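Local coordinates for protein rusticyanin (Thiobacillus ferrooxidans, PDB 2CAL) that carries electrons from cytochrome c552 to an A-type oxidase in the periplasm, using a single bound copper ion of the blue copper type, at residues A[7-12]-A[119-124]; A[30-35]-A[63-68]; A[38-43]-A[72-77]; A[68-73]-A[123-128]; A[87-92]-A[99-104]. The protein carries 1 engineered substitution. One frame throughout, in Å; residues are numbered along the deposited sequence.

Contact 1: A[7-12]-A[119-124]; sequences KEATLP and FGYTDF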
# COMPACT_ATOMS: atom_id res chain seq x y z
N LYS A 7 3.36 -9.93 -10.89
CA LYS A 7 2.49 -10.92 -11.50
C LYS A 7 1.24 -10.19 -12.01
O LYS A 7 1.00 -9.01 -11.71
CB LYS A 7 2.18 -12.02 -10.50
CG LYS A 7 3.30 -12.90 -10.07
CD LYS A 7 2.89 -14.02 -9.11
CE LYS A 7 3.55 -13.82 -7.77
NZ LYS A 7 3.65 -15.06 -6.94
N GLU A 8 0.42 -10.87 -12.82
CA GLU A 8 -0.80 -10.24 -13.34
C GLU A 8 -2.05 -10.96 -12.86
O GLU A 8 -2.02 -12.19 -12.76
CB GLU A 8 -0.76 -10.21 -14.89
CG GLU A 8 0.38 -9.28 -15.35
CD GLU A 8 0.14 -7.78 -15.29
OE1 GLU A 8 -1.05 -7.36 -15.26
OE2 GLU A 8 1.11 -6.95 -15.29
N ALA A 9 -3.10 -10.24 -12.56
CA ALA A 9 -4.33 -10.77 -12.00
C ALA A 9 -5.52 -10.27 -12.79
O ALA A 9 -5.59 -9.12 -13.17
CB ALA A 9 -4.51 -10.35 -10.55
N THR A 10 -6.51 -11.20 -12.95
CA THR A 10 -7.81 -10.80 -13.45
C THR A 10 -8.62 -10.14 -12.35
O THR A 10 -8.26 -10.15 -11.16
CB THR A 10 -8.64 -11.99 -13.93
OG1 THR A 10 -8.83 -12.84 -12.79
CG2 THR A 10 -7.93 -12.83 -14.97
N LEU A 11 -9.74 -9.53 -12.70
CA LEU A 11 -10.57 -8.90 -11.68
C LEU A 11 -11.03 -9.90 -10.63
O LEU A 11 -10.98 -9.53 -9.44
CB LEU A 11 -11.69 -8.20 -12.44
CG LEU A 11 -12.52 -7.22 -11.61
CD1 LEU A 11 -11.67 -6.05 -11.10
CD2 LEU A 11 -13.68 -6.65 -12.40
N PRO A 12 -11.51 -11.07 -10.98
CA PRO A 12 -11.89 -11.98 -9.86
C PRO A 12 -10.71 -12.28 -8.94
O PRO A 12 -10.91 -12.44 -7.73
CB PRO A 12 -12.33 -13.24 -10.62
CG PRO A 12 -12.82 -12.74 -11.93
CD PRO A 12 -11.84 -11.65 -12.30
N PHE A 119 -4.24 -6.73 -14.10
CA PHE A 119 -3.69 -5.79 -13.15
C PHE A 119 -2.42 -6.36 -12.56
O PHE A 119 -2.39 -7.53 -12.15
CB PHE A 119 -4.72 -5.49 -12.05
CG PHE A 119 -6.03 -4.96 -12.60
CD1 PHE A 119 -7.06 -5.87 -12.83
CD2 PHE A 119 -6.18 -3.63 -12.94
CE1 PHE A 119 -8.23 -5.40 -13.41
CE2 PHE A 119 -7.36 -3.17 -13.46
CZ PHE A 119 -8.40 -4.07 -13.69
N GLY A 120 -1.39 -5.55 -12.48
CA GLY A 120 -0.15 -6.00 -11.84
C GLY A 120 -0.24 -5.95 -10.32
O GLY A 120 -0.85 -5.08 -9.71
N TYR A 121 0.44 -6.94 -9.70
CA TYR A 121 0.51 -6.98 -8.24
C TYR A 121 1.84 -7.65 -7.86
O TYR A 121 2.51 -8.34 -8.62
CB TYR A 121 -0.70 -7.69 -7.62
CG TYR A 121 -0.65 -9.19 -7.78
CD1 TYR A 121 -1.05 -9.82 -8.95
CD2 TYR A 121 -0.21 -9.98 -6.73
CE1 TYR A 121 -1.01 -11.21 -9.07
CE2 TYR A 121 -0.16 -11.36 -6.86
CZ TYR A 121 -0.55 -11.97 -8.02
OH TYR A 121 -0.48 -13.35 -8.06
N THR A 122 2.18 -7.44 -6.58
CA THR A 122 3.38 -8.02 -5.98
C THR A 122 3.19 -8.23 -4.49
O THR A 122 2.25 -7.71 -3.88
CB THR A 122 4.59 -7.11 -6.27
OG1 THR A 122 5.80 -7.85 -5.96
CG2 THR A 122 4.62 -5.84 -5.49
N ASP A 123 4.07 -9.05 -3.95
CA ASP A 123 4.10 -9.36 -2.53
C ASP A 123 5.50 -9.07 -1.98
O ASP A 123 6.48 -9.44 -2.61
CB ASP A 123 3.74 -10.82 -2.30
CG ASP A 123 2.26 -11.09 -2.37
OD1 ASP A 123 1.60 -10.93 -1.31
OD2 ASP A 123 1.84 -11.45 -3.47
N PHE A 124 5.55 -8.48 -0.80
CA PHE A 124 6.85 -8.37 -0.10
C PHE A 124 6.61 -8.58 1.42
O PHE A 124 5.48 -8.41 1.88
CB PHE A 124 7.54 -7.06 -0.40
CG PHE A 124 6.89 -5.81 0.08
CD1 PHE A 124 7.10 -5.32 1.35
CD2 PHE A 124 6.04 -5.08 -0.74
CE1 PHE A 124 6.48 -4.15 1.77
CE2 PHE A 124 5.42 -3.92 -0.31
CZ PHE A 124 5.62 -3.43 0.96

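Contact 2: A[30-35]-A[63-68]; sequences VTYSGK and LEIPAG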
# COMPACT_ATOMS: atom_id res chain seq x y z
N VAL A 30 -7.27 0.69 10.62
CA VAL A 30 -7.29 -0.75 10.37
C VAL A 30 -6.27 -1.43 11.31
O VAL A 30 -5.08 -1.13 11.20
CB VAL A 30 -7.00 -1.15 8.92
CG1 VAL A 30 -7.07 -2.66 8.71
CG2 VAL A 30 -7.96 -0.45 7.94
N THR A 31 -6.75 -2.30 12.19
CA THR A 31 -5.87 -2.90 13.23
C THR A 31 -5.58 -4.35 12.93
O THR A 31 -6.53 -5.13 12.70
CB THR A 31 -6.55 -2.74 14.61
OG1 THR A 31 -6.66 -1.35 14.94
CG2 THR A 31 -5.73 -3.34 15.74
N TYR A 32 -4.35 -4.76 12.97
CA TYR A 32 -3.85 -6.09 12.69
C TYR A 32 -3.36 -6.80 13.96
O TYR A 32 -3.05 -6.12 14.94
CB TYR A 32 -2.72 -6.08 11.65
CG TYR A 32 -3.13 -5.43 10.35
CD1 TYR A 32 -3.18 -4.09 10.12
CD2 TYR A 32 -3.52 -6.27 9.26
CE1 TYR A 32 -3.57 -3.53 8.92
CE2 TYR A 32 -3.93 -5.71 8.04
CZ TYR A 32 -3.94 -4.36 7.88
OH TYR A 32 -4.34 -3.76 6.71
N SER A 33 -3.35 -8.12 13.93
CA SER A 33 -2.99 -8.92 15.10
C SER A 33 -2.48 -10.26 14.64
O SER A 33 -2.81 -10.77 13.58
CB SER A 33 -4.18 -9.08 16.03
OG SER A 33 -5.28 -9.64 15.32
N GLY A 34 -1.65 -10.93 15.46
CA GLY A 34 -1.06 -12.21 15.19
C GLY A 34 0.43 -12.19 14.89
O GLY A 34 1.03 -11.10 14.84
N LYS A 35 1.01 -13.36 14.66
CA LYS A 35 2.44 -13.49 14.40
C LYS A 35 2.81 -12.99 13.02
O LYS A 35 3.84 -12.32 12.90
CB LYS A 35 2.88 -14.96 14.54
CG LYS A 35 2.76 -15.41 15.98
CD LYS A 35 3.09 -16.87 16.24
CE LYS A 35 4.18 -17.02 17.30
NZ LYS A 35 3.76 -17.65 18.58
N LEU A 63 -2.78 2.22 9.59
CA LEU A 63 -2.61 0.81 9.92
C LEU A 63 -1.97 0.64 11.28
O LEU A 63 -0.85 1.18 11.48
CB LEU A 63 -1.78 0.10 8.87
CG LEU A 63 -2.11 0.41 7.39
CD1 LEU A 63 -1.24 -0.45 6.47
CD2 LEU A 63 -3.59 0.16 7.12
N GLU A 64 -2.58 -0.10 12.17
CA GLU A 64 -2.03 -0.37 13.52
C GLU A 64 -1.51 -1.78 13.52
O GLU A 64 -2.26 -2.78 13.38
CB GLU A 64 -3.12 -0.14 14.56
CG GLU A 64 -3.58 1.29 14.62
CD GLU A 64 -2.71 2.25 15.42
OE1 GLU A 64 -1.77 1.83 16.15
OE2 GLU A 64 -2.97 3.47 15.36
N ILE A 65 -0.21 -1.96 13.63
CA ILE A 65 0.50 -3.22 13.54
C ILE A 65 1.23 -3.56 14.82
O ILE A 65 1.88 -2.67 15.38
CB ILE A 65 1.46 -3.21 12.33
CG1 ILE A 65 0.61 -3.12 11.03
CG2 ILE A 65 2.46 -4.36 12.30
CD1 ILE A 65 1.50 -2.92 9.82
N PRO A 66 1.15 -4.77 15.34
CA PRO A 66 1.85 -5.08 16.61
C PRO A 66 3.34 -5.17 16.35
O PRO A 66 3.82 -5.78 15.41
CB PRO A 66 1.31 -6.43 17.05
CG PRO A 66 0.41 -6.91 15.99
CD PRO A 66 0.42 -5.94 14.85
N ALA A 67 4.10 -4.57 17.27
CA ALA A 67 5.55 -4.75 17.26
C ALA A 67 5.90 -6.22 17.31
O ALA A 67 5.32 -7.04 18.01
CB ALA A 67 6.14 -3.98 18.44
N GLY A 68 6.89 -6.61 16.53
CA GLY A 68 7.34 -7.97 16.39
C GLY A 68 6.61 -8.81 15.36
O GLY A 68 7.12 -9.91 15.05
O HOH W 1 6.10 -13.09 14.65

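Contact 3: A[38-43]-A[72-77]; sequences HVVAAA and DVTFIN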
# COMPACT_ATOMS: atom_id res chain seq x y z
N HIS A 38 -1.47 -9.78 7.33
CA HIS A 38 -1.58 -9.72 5.86
C HIS A 38 -2.29 -8.45 5.46
O HIS A 38 -3.49 -8.30 5.69
CB HIS A 38 -2.30 -10.98 5.37
CG HIS A 38 -1.67 -12.22 5.95
ND1 HIS A 38 -0.73 -13.00 5.27
CD2 HIS A 38 -1.85 -12.87 7.12
CE1 HIS A 38 -0.34 -14.03 6.02
NE2 HIS A 38 -1.03 -13.96 7.17
N VAL A 39 -1.52 -7.49 4.94
CA VAL A 39 -2.00 -6.20 4.47
C VAL A 39 -2.22 -6.30 2.96
O VAL A 39 -1.25 -6.62 2.25
CB VAL A 39 -0.98 -5.11 4.78
CG1 VAL A 39 -1.46 -3.77 4.22
CG2 VAL A 39 -0.70 -5.01 6.28
N VAL A 40 -3.43 -6.00 2.51
CA VAL A 40 -3.65 -6.00 1.04
C VAL A 40 -4.10 -4.61 0.67
O VAL A 40 -5.19 -4.13 1.03
CB VAL A 40 -4.63 -7.10 0.59
CG1 VAL A 40 -4.70 -7.09 -0.94
CG2 VAL A 40 -4.21 -8.47 1.11
N ALA A 41 -3.22 -3.93 -0.09
CA ALA A 41 -3.44 -2.57 -0.51
C ALA A 41 -3.60 -2.45 -2.02
O ALA A 41 -2.95 -3.20 -2.75
CB ALA A 41 -2.22 -1.71 -0.12
N ALA A 42 -4.44 -1.53 -2.44
CA ALA A 42 -4.62 -1.27 -3.88
C ALA A 42 -4.55 0.20 -4.14
O ALA A 42 -4.91 1.05 -3.34
CB ALA A 42 -6.01 -1.75 -4.33
N ALA A 43 -4.01 0.52 -5.32
CA ALA A 43 -3.95 1.90 -5.82
C ALA A 43 -5.24 2.25 -6.59
O ALA A 43 -5.43 1.70 -7.69
CB ALA A 43 -2.74 2.08 -6.71
N ASP A 72 3.16 -9.17 5.85
CA ASP A 72 3.16 -9.60 4.46
C ASP A 72 2.24 -8.64 3.73
O ASP A 72 1.02 -8.58 3.98
CB ASP A 72 2.66 -11.03 4.35
CG ASP A 72 3.65 -12.06 4.83
OD1 ASP A 72 4.86 -11.81 5.07
OD2 ASP A 72 3.20 -13.22 4.99
N VAL A 73 2.85 -7.84 2.86
CA VAL A 73 2.12 -6.83 2.08
C VAL A 73 1.90 -7.37 0.65
O VAL A 73 2.83 -7.81 -0.02
CB VAL A 73 2.89 -5.50 2.00
CG1 VAL A 73 2.07 -4.46 1.24
CG2 VAL A 73 3.19 -5.00 3.41
N THR A 74 0.67 -7.28 0.21
CA THR A 74 0.29 -7.48 -1.19
C THR A 74 -0.17 -6.13 -1.73
O THR A 74 -0.97 -5.45 -1.08
CB THR A 74 -0.88 -8.47 -1.32
OG1 THR A 74 -0.52 -9.71 -0.67
CG2 THR A 74 -1.17 -8.75 -2.78
N PHE A 75 0.44 -5.67 -2.83
CA PHE A 75 0.08 -4.41 -3.45
C PHE A 75 -0.37 -4.63 -4.89
O PHE A 75 0.34 -5.29 -5.65
CB PHE A 75 1.28 -3.44 -3.42
CG PHE A 75 1.01 -2.14 -4.18
CD1 PHE A 75 -0.03 -1.29 -3.87
CD2 PHE A 75 1.83 -1.80 -5.25
CE1 PHE A 75 -0.27 -0.14 -4.56
CE2 PHE A 75 1.60 -0.63 -5.97
CZ PHE A 75 0.56 0.18 -5.64
N ILE A 76 -1.55 -4.12 -5.18
CA ILE A 76 -2.22 -4.27 -6.48
C ILE A 76 -2.46 -2.90 -7.09
O ILE A 76 -3.01 -2.04 -6.43
CB ILE A 76 -3.57 -5.03 -6.29
CG1 ILE A 76 -3.44 -6.32 -5.48
CG2 ILE A 76 -4.21 -5.26 -7.65
CD1 ILE A 76 -4.76 -6.78 -4.91
N ASN A 77 -2.08 -2.73 -8.34
CA ASN A 77 -2.38 -1.47 -9.02
C ASN A 77 -3.60 -1.64 -9.93
O ASN A 77 -3.47 -2.21 -11.02
CB ASN A 77 -1.20 -0.97 -9.85
CG ASN A 77 -1.48 0.28 -10.62
OD1 ASN A 77 -0.81 0.56 -11.67
ND2 ASN A 77 -2.45 1.05 -10.22

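Contact 4: A[68-73]-A[123-128]; sequences GATVDV and DFTWHP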
# COMPACT_ATOMS: atom_id res chain seq x y z
N GLY A 68 6.89 -6.61 16.53
CA GLY A 68 7.34 -7.97 16.39
C GLY A 68 6.61 -8.81 15.36
O GLY A 68 7.12 -9.91 15.05
N ALA A 69 5.53 -8.37 14.78
CA ALA A 69 4.83 -9.14 13.76
C ALA A 69 5.59 -9.11 12.44
O ALA A 69 6.24 -8.12 12.06
CB ALA A 69 3.44 -8.57 13.52
N THR A 70 5.49 -10.22 11.71
CA THR A 70 5.83 -10.25 10.29
C THR A 70 4.69 -9.63 9.49
O THR A 70 3.55 -10.00 9.70
CB THR A 70 6.07 -11.68 9.82
OG1 THR A 70 7.16 -12.22 10.60
CG2 THR A 70 6.44 -11.75 8.36
N VAL A 71 5.01 -8.70 8.60
CA VAL A 71 3.99 -8.00 7.83
C VAL A 71 4.16 -8.47 6.36
O VAL A 71 5.17 -8.20 5.73
CB VAL A 71 4.09 -6.47 7.93
CG1 VAL A 71 2.91 -5.81 7.19
CG2 VAL A 71 4.13 -5.99 9.38
N ASP A 72 3.16 -9.17 5.85
CA ASP A 72 3.16 -9.60 4.46
C ASP A 72 2.24 -8.64 3.73
O ASP A 72 1.02 -8.58 3.98
CB ASP A 72 2.66 -11.03 4.35
CG ASP A 72 3.65 -12.06 4.83
OD1 ASP A 72 4.86 -11.81 5.07
OD2 ASP A 72 3.20 -13.22 4.99
N VAL A 73 2.85 -7.84 2.86
CA VAL A 73 2.12 -6.83 2.08
C VAL A 73 1.90 -7.37 0.65
O VAL A 73 2.83 -7.81 -0.02
CB VAL A 73 2.89 -5.50 2.00
CG1 VAL A 73 2.07 -4.46 1.24
CG2 VAL A 73 3.19 -5.00 3.41
N ASP A 123 4.07 -9.05 -3.95
CA ASP A 123 4.10 -9.36 -2.53
C ASP A 123 5.50 -9.07 -1.98
O ASP A 123 6.48 -9.44 -2.61
CB ASP A 123 3.74 -10.82 -2.30
CG ASP A 123 2.26 -11.09 -2.37
OD1 ASP A 123 1.60 -10.93 -1.31
OD2 ASP A 123 1.84 -11.45 -3.47
N PHE A 124 5.55 -8.48 -0.80
CA PHE A 124 6.85 -8.37 -0.10
C PHE A 124 6.61 -8.58 1.42
O PHE A 124 5.48 -8.41 1.88
CB PHE A 124 7.54 -7.06 -0.40
CG PHE A 124 6.89 -5.81 0.08
CD1 PHE A 124 7.10 -5.32 1.35
CD2 PHE A 124 6.04 -5.08 -0.74
CE1 PHE A 124 6.48 -4.15 1.77
CE2 PHE A 124 5.42 -3.92 -0.31
CZ PHE A 124 5.62 -3.43 0.96
N THR A 125 7.69 -8.91 2.10
CA THR A 125 7.62 -9.06 3.56
C THR A 125 8.37 -7.94 4.24
O THR A 125 9.29 -7.32 3.68
CB THR A 125 8.18 -10.42 3.93
OG1 THR A 125 7.77 -10.79 5.26
CG2 THR A 125 9.71 -10.45 4.02
N TRP A 126 8.03 -7.65 5.48
CA TRP A 126 8.51 -6.52 6.23
C TRP A 126 8.54 -6.88 7.70
O TRP A 126 7.56 -7.41 8.22
CB TRP A 126 7.61 -5.29 5.96
CG TRP A 126 7.95 -4.00 6.64
CD1 TRP A 126 9.23 -3.47 6.83
CD2 TRP A 126 7.03 -3.02 7.20
NE1 TRP A 126 9.11 -2.26 7.47
CE2 TRP A 126 7.79 -1.95 7.72
CE3 TRP A 126 5.63 -2.96 7.33
CZ2 TRP A 126 7.19 -0.87 8.34
CZ3 TRP A 126 5.05 -1.89 7.94
CH2 TRP A 126 5.83 -0.85 8.44
N HIS A 127 9.67 -6.57 8.34
CA HIS A 127 9.89 -6.85 9.75
C HIS A 127 10.30 -5.55 10.45
O HIS A 127 11.49 -5.43 10.74
CB HIS A 127 10.98 -7.91 9.93
CG HIS A 127 10.62 -9.29 9.50
ND1 HIS A 127 10.12 -10.22 10.41
CD2 HIS A 127 10.72 -9.92 8.32
CE1 HIS A 127 9.90 -11.34 9.74
NE2 HIS A 127 10.24 -11.21 8.48
N PRO A 128 9.38 -4.60 10.65
CA PRO A 128 9.78 -3.30 11.19
C PRO A 128 10.06 -3.29 12.69
O PRO A 128 9.48 -4.04 13.48
CB PRO A 128 8.55 -2.42 10.98
CG PRO A 128 7.42 -3.42 10.99
CD PRO A 128 7.93 -4.67 10.30
O HOH W 2 8.48 -4.29 15.93
O HOH W 3 9.73 -9.48 12.91
O HOH W 4 8.39 -6.69 13.38
O HOH W 5 3.09 -10.54 1.06

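Contact 5: A[87-92]-A[99-104]; sequences DITKKG and PVIDPI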
# COMPACT_ATOMS: atom_id res chain seq x y z
N ASP A 87 5.58 2.42 -1.17
CA ASP A 87 6.88 2.52 -0.55
C ASP A 87 6.73 3.00 0.88
O ASP A 87 6.09 4.00 1.15
CB ASP A 87 7.77 3.48 -1.35
CG ASP A 87 8.05 2.90 -2.73
OD1 ASP A 87 8.61 1.77 -2.78
OD2 ASP A 87 7.72 3.63 -3.70
N ILE A 88 7.34 2.22 1.80
CA ILE A 88 7.26 2.56 3.21
C ILE A 88 8.52 3.34 3.61
O ILE A 88 9.63 2.91 3.32
CB ILE A 88 7.09 1.30 4.10
CG1 ILE A 88 5.87 0.48 3.60
CG2 ILE A 88 6.95 1.66 5.56
CD1 ILE A 88 5.70 -0.86 4.32
N THR A 89 8.29 4.42 4.34
CA THR A 89 9.34 5.36 4.77
C THR A 89 9.03 5.84 6.17
O THR A 89 7.89 5.83 6.62
CB THR A 89 9.39 6.54 3.78
OG1 THR A 89 10.45 7.47 4.23
CG2 THR A 89 8.09 7.29 3.67
N LYS A 90 10.08 6.32 6.87
CA LYS A 90 9.85 7.04 8.12
C LYS A 90 9.52 8.49 7.90
O LYS A 90 9.18 9.16 8.88
CB LYS A 90 11.07 6.89 9.06
CG LYS A 90 11.40 5.40 9.34
CD LYS A 90 12.49 5.24 10.42
CE LYS A 90 12.94 3.79 10.49
NZ LYS A 90 13.87 3.45 11.61
N LYS A 91 9.68 9.06 6.70
CA LYS A 91 9.43 10.48 6.43
C LYS A 91 7.93 10.78 6.28
O LYS A 91 7.29 10.10 5.47
CB LYS A 91 10.16 10.92 5.17
CG LYS A 91 9.76 12.29 4.65
CD LYS A 91 10.18 13.43 5.54
CE LYS A 91 9.47 14.74 5.30
NZ LYS A 91 8.67 14.90 4.05
N GLY A 92 7.40 11.73 7.02
CA GLY A 92 6.00 12.08 7.01
C GLY A 92 5.73 13.26 6.07
O GLY A 92 6.64 13.86 5.49
N PRO A 99 8.75 13.30 -4.10
CA PRO A 99 8.99 13.12 -2.66
C PRO A 99 10.41 12.68 -2.33
O PRO A 99 11.02 11.81 -2.95
CB PRO A 99 8.04 11.99 -2.31
CG PRO A 99 6.95 12.00 -3.33
CD PRO A 99 7.69 12.44 -4.60
N VAL A 100 10.93 13.27 -1.27
CA VAL A 100 12.24 12.91 -0.73
C VAL A 100 12.00 11.99 0.49
O VAL A 100 11.72 12.46 1.61
CB VAL A 100 13.06 14.16 -0.45
CG1 VAL A 100 14.47 13.74 -0.06
CG2 VAL A 100 13.10 15.09 -1.65
N ILE A 101 12.09 10.67 0.27
CA ILE A 101 11.64 9.72 1.31
C ILE A 101 12.65 8.65 1.60
O ILE A 101 12.41 7.70 2.36
CB ILE A 101 10.28 9.09 0.90
CG1 ILE A 101 10.35 8.25 -0.37
CG2 ILE A 101 9.21 10.19 0.91
CD1 ILE A 101 9.11 7.36 -0.59
N ASP A 102 13.86 8.69 1.04
CA ASP A 102 14.85 7.64 1.30
C ASP A 102 15.34 7.80 2.73
O ASP A 102 15.40 8.93 3.25
CB ASP A 102 16.00 7.72 0.27
CG ASP A 102 15.65 7.22 -1.14
OD1 ASP A 102 14.59 6.59 -1.35
OD2 ASP A 102 16.45 7.32 -2.07
N PRO A 103 15.72 6.72 3.40
CA PRO A 103 15.64 5.38 2.85
C PRO A 103 14.23 4.79 2.89
O PRO A 103 13.46 4.95 3.83
CB PRO A 103 16.59 4.57 3.75
CG PRO A 103 16.80 5.38 4.95
CD PRO A 103 16.34 6.77 4.74
N ILE A 104 13.95 4.06 1.82
CA ILE A 104 12.70 3.27 1.76
C ILE A 104 13.00 1.96 2.49
O ILE A 104 13.90 1.20 2.14
CB ILE A 104 12.22 3.07 0.31
CG1 ILE A 104 11.82 4.38 -0.35
CG2 ILE A 104 11.06 2.07 0.29
CD1 ILE A 104 11.76 4.35 -1.85
O HOH W 6 12.93 6.25 6.08
O HOH W 7 9.62 14.01 1.93

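Contact 1: A[7-12]-A[119-124]
Lys7 and Tyr121 form a hydrogen-bonded antiparallel pair, and the tyrosine ring is laid across to the neighbouring strand 7-9. Its CG stands between the backbone N and the carbonyl carbon (chi1 75°), which brings CE1 to 3.6 Å from Lys7 CB. The lysine chain crosses the ring obliquely, its CD 3.6 Å from Tyr121 OH in the conformer described. Ala9 lies on the same face of the sheet, its CB 3.8 Å from Tyr121 CD1, and Met17 of helix 11-18 packs against both. Phe119, paired with Ala9, also points to this face; its ring runs alongside Leu11, with CE1 4.2 Å from Leu11 CD1, while the edge of the ring is near Ala9 O. On the reverse face Glu8 folds back at chi2 (-77°), so that its carboxylate lies against the peptide joining Phe119 to side-chain-less Gly120; OE1 is 3.2 Å from Phe119 C, without a hydrogen bond to Gly120 N. Four backbone bonds join the strands, the straightest from Lys7 N to Tyr121 O (2.9 Å). The chemistry is thus divided: backbone hydrogen bonds hold this edge strand, while Ala9, Phe119 and Tyr121 turn an apolar face to helix 11-18, with Glu8 on the other.

Contact 2: A[30-35]-A[63-68]
Glu64 O accepts a hydrogen bond from Tyr32 N, 2.9 Å away and nearly straight at 170°, and the same oxygen lies at the edge of the Tyr32 ring, in its plane, 3.6 Å from CD1. One residue pair earlier, Glu64 N donates to Val30 O at an equal 2.9 Å, and Leu63 CA adds a CA-H...O contact to that carbonyl. Tyr32 sets CG beside its own backbone N (chi1 -57°), which turns the ring along strand 62-65: CE1 is 4.0 Å from Leu63 CB and CD1 is 4.0 Å from Ile65 CG1. Leu63 CD2 touches both Tyr32 OH and Val30 CB. These bonds make strands 29-31 and 62-65 parallel neighbours in one sheet of the cupredoxin beta-sandwich, and the ring reaches from here to Val37 and Val39 of the facing sheet. Its hydroxyl is hydrogen-bonded to Asp21 OD2. An alanine at Tyr32 would remove the ring and hydroxyl, and is likely to open a gap between Leu63, Ile65 and Val39 while depriving Asp21 of this partner. On the other face Thr31 OG1 lies 3.8 Å from Glu64 CB. Past the strand ends, Pro66 lays CD 3.5 Å from Tyr32 O and CG near Ser33 CA. Farther on, a water donates to Lys35 O and, weakly, to Gly68 O.

Contact 3: A[38-43]-A[72-77]
Ala43, Asp72 and Val39 bury the most surface where strands 36-43 and 70-77 run side by side, a parallel pair within one sheet of the cupredoxin beta-sandwich. Val39 uses both its backbone groups: its N donates to Asp72 O, and its O takes Thr74 N nearly head-on at 2.9 Å. It shares a face with Val73, Ala41 and Phe75. Asp72 lies on the other face beside His38, both side chains pointing the same way, the imidazole and carboxylate planes 70° apart. Asp72 OD2 is 3.8 Å from His38 CE1, while OD1 is turned to Thr125 on the strand beyond. Val40 and Ile76 continue this face, Val40 CG1 meeting Ile76 CD1 at 4.0 Å under helix 11-18. Thr74 sits next to Val40, and its hydroxyl is hydrogen-bonded to Asp123. At the copper end Ala43 N donates to Ile76 O, and the alanine side chain is about 6 Å from the copper ion, near His84 and Met147, two of its ligands. Phe75 swings its ring toward this small residue, with CG opposite the backbone N (chi1 174°). Its CD1 lies 3.7 Å from Ala41 O, and its CZ ends 4.0 Å from Ala43 CB.

Contact 4: A[68-73]-A[123-128]
Val71 and Val73 bind Trp126 and Phe124 through their backbones as antiparallel hydrogen-bonded pairs. Val73 N to Phe124 O and Phe124 N to Val73 O are each 2.9 Å; Trp126 N to Val71 O is bent and weak, whereas Val71 N to Trp126 O is sound. Between these pairs, in the conformer described, Thr125 OG1 donates to Asp72 OD1 at 3.1 Å; beyond Trp126, Thr70 stands alongside His127, whose CE1 is 3.0 Å from Thr70 OG1. Apolar contacts fill the face opposite Asp72. Phe124, its CG wedged between backbone N and carbonyl carbon (chi1 66°), leans over Val73 in a CH-pi contact, Val73 CB lying 3.8 Å from the ring centroid and 19° off the normal. The indole is reached obliquely by Val71, CE3 3.9 Å from Val71 CB, while Pro128 CG sits over the centre of one face. Tyr133 meets Trp126 edge-to-face. Waters join the ends: one links Gly68 N to Pro128 O; another, in the plane of the His127 ring 2.6 Å from ND1, donates weakly to Gly68 O. With Val71 and Trp126 packed against Ile65 of the facing sheet, this is an antiparallel strand pair of the cupredoxin beta-sandwich, polar outward and apolar inward.

Contact 5: A[87-92]-A[99-104]
Thr89 holds OG1 opposite its backbone N (chi1 180°), and Ile101 turns CG1 in between its backbone N and carbonyl carbon (chi1 63°); the two side chains cross at about a right angle. Thr89 OG1 thereby donates to Ile101 O at 2.7 Å, in the carbonyl plane and on a lone pair. The same hydroxyl accepts Lys91 N at 3.0 Å, an almost straight bond that closes an ST turn, so the oxygen is gripped from both segments. A valine at Thr89 would replace the hydroxyl with a methyl, and is likely to leave Ile101 O and Lys91 N without this partner and let the turn loosen from the loop. Thr89 CB lies 3.9 Å from Ile101 CB. Nearer the start of strand 87-89, Ile104 sets CG2 3.5 Å from Ile88 O and against Asp87 CB, while its CD1 approaches the aspartate CG. Asp87 OD2 itself is hydrogen-bonded to Ser85. Lys91 passes CG 3.6 Å from Val100 O, and bends at chi2 and chi4 send NZ to Gly92 O at 2.7 Å; a water bridges NZ to Val100 O. A second water accepts from Lys90 N and donates to Pro103 O, whose proline follows a cis peptide bond. Direct and water-mediated bonds fasten a non-regular loop onto edge strand 87-89 of the cupredoxin sandwich, with the side chain of Asp87 about 9 Å from the copper ion.

From the N terminus, strand 7-9 waits until 119-124 to close contact 1, the longest loop, within which contacts 2, 3 and 5 are nested. Segment 30-35 next pairs with 63-68, and 38-43 with 72-77; contacts 2 and 3 therefore cross, one in each sheet of the sandwich, and touch where Tyr32 and Leu63 meet Val39. Contact 4 opens on 68-73, sharing Gly68 with contact 2 and Asp72 and Val73 with contact 3, and closes on strand 119-126, also used by contact 1. Contacts 1, 4 and 3 thus link successive strands of one sheet. Contact 5 closes a short loop inside contact 4, and its Ile88 packs against Phe124 and Trp126 from the second sheet.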